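Local structure of tail lysozyme, putative (Geobacter sulfurreducens, 2IA7) at residues A[35-38]-A[39-43]; A[72-75]-A[76-80]. The protein is of unknown function but is a putative tail lysozyme of the gp25-like baseplate wedge family, probably a component of a phage-tail-like assembly. One frame throughout, in Å; residues are numbered along the deposited sequence.

Interaction 1 of 2, residues A[35-38]-A[39-43]; sequences AESI and RIILG
Arg-39 folds back along its own helix and lays one face of its guanidinium over the preceding turn, with Ala-35 O and Glu-36 CA both offset toward the rim of that face. The bend at chi3 (-62°) turns the chain toward the N terminus of the helix, bringing NH1 to 3.6 Å from Ala-35 CB and NH2 to 3.8 Å from Glu-36 CB. Its charge meets Glu-36 through water: one water, in the guanidinium plane at its edge, accepts from Arg-39 NH2 at 3.1 Å. The same water donates to Glu-36 OE2 at 2.8 Å. Arg-39 NH2 and Glu-36 OE2 themselves stay 4.9 Å apart. Glu-36 also runs its CG against Ile-40 CD1 (4.0 Å). On the buried side, Ile-38 and Leu-42 lie alongside each other, CG2 of Ile-38 meeting CD1 of Leu-42 at 4.1 Å. Four i to i+4 backbone bonds run along the segment, the one from Ile-41 N to Ser-37 O measuring 2.8 Å. Ser-37 OG is hydrogen-bonded to Glu-87. Ile-38 and Leu-42 press on Leu-83 of helix 69-86 and on strands 106-115 and 120-129, while Glu-36 and Arg-39 are exposed, an amphipathic pattern over this part of helix 30-42.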
loop_
_atom_site.group_PDB
_atom_site.type_symbol
_atom_site.label_atom_id
_atom_site.label_comp_id
_atom_site.label_asym_id
_atom_site.label_seq_id
_atom_site.Cartn_x
_atom_site.Cartn_y
_atom_site.Cartn_z
ATOM N N ALA A 35 6.323 -6.931 5.751
ATOM C CA ALA A 35 4.867 -6.876 5.629
ATOM C C ALA A 35 4.287 -5.741 6.468
ATOM O O ALA A 35 3.484 -4.945 5.989
ATOM C CB ALA A 35 4.243 -8.195 6.028
ATOM N N GLU A 36 4.814 -5.588 7.680
ATOM C CA GLU A 36 4.401 -4.483 8.540
ATOM C C GLU A 36 4.760 -3.122 7.942
ATOM O O GLU A 36 3.975 -2.199 7.981
ATOM C CB GLU A 36 5.016 -4.664 9.915
ATOM C CG GLU A 36 4.545 -3.672 10.928
ATOM C CD GLU A 36 5.207 -3.903 12.267
ATOM O OE1 GLU A 36 6.314 -3.399 12.450
ATOM O OE2 GLU A 36 4.623 -4.614 13.106
ATOM N N SER A 37 5.964 -3.024 7.416
ATOM C CA SER A 37 6.438 -1.808 6.756
ATOM C C SER A 37 5.534 -1.387 5.571
ATOM O O SER A 37 5.138 -0.224 5.463
ATOM C CB SER A 37 7.882 -1.972 6.267
ATOM O OG SER A 37 8.263 -0.823 5.516
ATOM N N ILE A 38 5.186 -2.343 4.722
ATOM C CA ILE A 38 4.244 -2.123 3.653
ATOM C C ILE A 38 2.938 -1.533 4.201
ATOM O O ILE A 38 2.464 -0.501 3.715
ATOM C CB ILE A 38 3.932 -3.388 2.853
ATOM C CG1 ILE A 38 5.179 -3.801 2.050
ATOM C CG2 ILE A 38 2.813 -3.137 1.872
ATOM C CD1 ILE A 38 5.073 -5.239 1.478
ATOM N N ARG A 39 2.434 -2.107 5.254
ATOM C CA ARG A 39 1.193 -1.603 5.819
ATOM C C ARG A 39 1.333 -0.218 6.397
ATOM O O ARG A 39 0.411 0.585 6.333
ATOM C CB ARG A 39 0.631 -2.580 6.853
ATOM C CG ARG A 39 0.233 -3.934 6.269
ATOM C CD ARG A 39 -0.400 -4.874 7.285
ATOM N NE ARG A 39 0.428 -5.291 8.424
ATOM C CZ ARG A 39 1.145 -6.418 8.524
ATOM N NH1 ARG A 39 1.106 -7.374 7.609
ATOM N NH2 ARG A 39 1.784 -6.645 9.662
ATOM N N ILE A 40 2.461 0.047 7.062
ATOM C CA ILE A 40 2.751 1.388 7.598
ATOM C C ILE A 40 2.809 2.414 6.507
ATOM O O ILE A 40 2.185 3.462 6.599
ATOM C CB ILE A 40 4.043 1.411 8.418
ATOM C CG1 ILE A 40 3.885 0.593 9.704
ATOM C CG2 ILE A 40 4.462 2.798 8.781
ATOM C CD1 ILE A 40 5.212 0.237 10.358
ATOM N N ILE A 41 3.545 2.114 5.459
ATOM C CA ILE A 41 3.700 3.058 4.368
ATOM C C ILE A 41 2.389 3.428 3.708
ATOM O O ILE A 41 2.084 4.594 3.523
ATOM C CB ILE A 41 4.674 2.506 3.292
ATOM C CG1 ILE A 41 6.066 2.352 3.880
ATOM C CG2 ILE A 41 4.684 3.400 2.028
ATOM C CD1 ILE A 41 6.906 1.333 3.173
ATOM N N LEU A 42 1.566 2.413 3.395
ATOM C CA LEU A 42 0.298 2.642 2.660
ATOM C C LEU A 42 -0.719 3.350 3.590
ATOM O O LEU A 42 -1.569 4.099 3.133
ATOM C CB LEU A 42 -0.253 1.372 2.055
ATOM C CG LEU A 42 0.666 0.650 1.066
ATOM C CD1 LEU A 42 -0.007 -0.580 0.471
ATOM C CD2 LEU A 42 1.154 1.667 -0.003
ATOM N N GLY A 43 -0.610 3.087 4.892
ATOM C CA GLY A 43 -1.542 3.680 5.860
ATOM C C GLY A 43 -1.176 5.051 6.389
ATOM O O GLY A 43 -1.891 5.585 7.257
HETATM O O HOH W 1 2.130 -5.887 12.675
#

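Interaction 2 of 2, residues A[72-75]-A[76-80]; sequences LGLI and ENEVK
The carboxylate of Glu-76 turns one face to the preceding turn: Leu-72 O stands above it, 3.4 Å from Glu-76 CD, and Gly-73 CA lies on the same side, 3.3 Å from OE1. The amide of Asn-77 is set likewise, with Gly-73 O almost straight above Asn-77 CG at 3.2 Å; ND2 is equally near that oxygen, but an oxygen over the face is badly placed for an N-H lying in the amide plane. Asn-77 OD1 instead accepts from Lys-80 NZ at 2.9 Å, which probably limits rotation of the amide. Gly-73 offers only its bare CA to Glu-76 OE1. Glu-76 OE2 accepts a hydrogen bond from the backbone N of Ala-97 on strand 90-98, and an alanine in place of Glu-76 would probably leave that N-H without its mate and uncover the backbone at Gly-73. Asn-77 N is shared between Gly-73 O (2.9 Å) and, weakly, Leu-74 O. Glu-78 CG lies 4.3 Å from Leu-74 CD2; beyond it the chain bends at chi2 (-91°) into the carboxylate, whose OE2 forms a salt bridge with Arg-62. Ile-75 and Val-79 carry the buried side of helix 69-86 onto strand 106-115, with Val-79 and Lys-80 also touching Val-95 of strand 90-98.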
loop_
_atom_site.group_PDB
_atom_site.type_symbol
_atom_site.label_atom_id
_atom_site.label_comp_id
_atom_site.label_asym_id
_atom_site.label_seq_id
_atom_site.Cartn_x
_atom_site.Cartn_y
_atom_site.Cartn_z
ATOM N N LEU A 72 -8.339 3.112 -11.117
ATOM C CA LEU A 72 -7.774 1.987 -10.376
ATOM C C LEU A 72 -6.280 1.900 -10.662
ATOM O O LEU A 72 -5.494 1.638 -9.741
ATOM C CB LEU A 72 -8.489 0.669 -10.720
ATOM C CG LEU A 72 -9.950 0.567 -10.257
ATOM C CD1 LEU A 72 -10.545 -0.738 -10.790
ATOM C CD2 LEU A 72 -10.171 0.649 -8.746
ATOM N N GLY A 73 -5.875 2.119 -11.909
ATOM C CA GLY A 73 -4.470 2.137 -12.257
ATOM C C GLY A 73 -3.698 3.250 -11.591
ATOM O O GLY A 73 -2.570 3.074 -11.168
ATOM N N LEU A 74 -4.303 4.405 -11.457
ATOM C CA LEU A 74 -3.704 5.516 -10.744
ATOM C C LEU A 74 -3.452 5.158 -9.287
ATOM O O LEU A 74 -2.322 5.397 -8.792
ATOM C CB LEU A 74 -4.617 6.704 -10.852
ATOM C CG LEU A 74 -4.166 8.032 -10.279
ATOM C CD1 LEU A 74 -4.769 9.175 -11.025
ATOM C CD2 LEU A 74 -4.572 8.082 -8.824
ATOM N N ILE A 75 -4.442 4.528 -8.636
ATOM C CA ILE A 75 -4.340 4.043 -7.260
ATOM C C ILE A 75 -3.221 3.019 -7.125
ATOM O O ILE A 75 -2.352 3.148 -6.270
ATOM C CB ILE A 75 -5.660 3.493 -6.778
ATOM C CG1 ILE A 75 -6.655 4.664 -6.731
ATOM C CG2 ILE A 75 -5.520 2.745 -5.458
ATOM C CD1 ILE A 75 -8.131 4.140 -6.703
ATOM N N GLU A 76 -3.176 2.097 -8.063
ATOM C CA GLU A 76 -2.101 1.133 -8.147
ATOM C C GLU A 76 -0.746 1.801 -8.189
ATOM O O GLU A 76 0.187 1.355 -7.532
ATOM C CB GLU A 76 -2.283 0.230 -9.368
ATOM C CG GLU A 76 -3.398 -0.789 -9.220
ATOM C CD GLU A 76 -3.951 -1.305 -10.542
ATOM O OE1 GLU A 76 -3.410 -0.944 -11.626
ATOM O OE2 GLU A 76 -4.951 -2.025 -10.502
ATOM N N ASN A 77 -0.596 2.814 -9.009
ATOM C CA ASN A 77 0.719 3.343 -9.247
ATOM C C ASN A 77 1.161 4.270 -8.115
ATOM O O ASN A 77 2.352 4.315 -7.800
ATOM C CB ASN A 77 0.720 4.028 -10.613
ATOM C CG ASN A 77 0.545 3.021 -11.756
ATOM O OD1 ASN A 77 0.850 1.828 -11.590
ATOM N ND2 ASN A 77 0.050 3.480 -12.912
ATOM N N GLU A 78 0.210 4.848 -7.395
ATOM C CA GLU A 78 0.521 5.550 -6.153
ATOM C C GLU A 78 1.076 4.576 -5.102
ATOM O O GLU A 78 2.030 4.882 -4.351
ATOM C CB GLU A 78 -0.701 6.252 -5.585
ATOM C CG GLU A 78 -1.091 7.488 -6.358
ATOM C CD GLU A 78 -0.451 8.724 -5.836
ATOM O OE1 GLU A 78 0.658 8.675 -5.291
ATOM O OE2 GLU A 78 -1.077 9.765 -5.998
ATOM N N VAL A 79 0.499 3.377 -5.029
ATOM C CA VAL A 79 0.979 2.349 -4.118
ATOM C C VAL A 79 2.372 1.926 -4.561
ATOM O O VAL A 79 3.284 1.818 -3.731
ATOM C CB VAL A 79 0.011 1.186 -4.136
ATOM C CG1 VAL A 79 0.600 -0.053 -3.491
ATOM C CG2 VAL A 79 -1.341 1.604 -3.483
ATOM N N LYS A 80 2.567 1.706 -5.857
ATOM C CA LYS A 80 3.858 1.251 -6.333
ATOM C C LYS A 80 4.899 2.284 -5.922
ATOM O O LYS A 80 5.977 1.942 -5.402
ATOM C CB LYS A 80 3.893 1.157 -7.857
ATOM C CG LYS A 80 3.133 -0.027 -8.440
ATOM C CD LYS A 80 3.116 0.087 -9.982
ATOM C CE LYS A 80 2.154 -0.900 -10.609
ATOM N NZ LYS A 80 2.190 -0.716 -12.084
#

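From the N terminus the two contacts come in series: residues 35-43 lie on helix 30-42, toward its C-terminal end, and residues 72-80 lie within helix 69-86. Each is a local helical contact, so neither closes a long loop, and they do not nest or cross. Their centres lie 15 Å apart, yet they meet where Leu-42 CD2 packs on Val-79 CG1 at 3.9 Å. Both of these residues also touch Ile-111 of strand 106-115, the middle strand of the antiparallel sheet. Interaction 1 reaches from there to strand 120-129 and interaction 2 to strand 90-98, so the two helices together span the sheet's three strands in an alpha+beta arrangement.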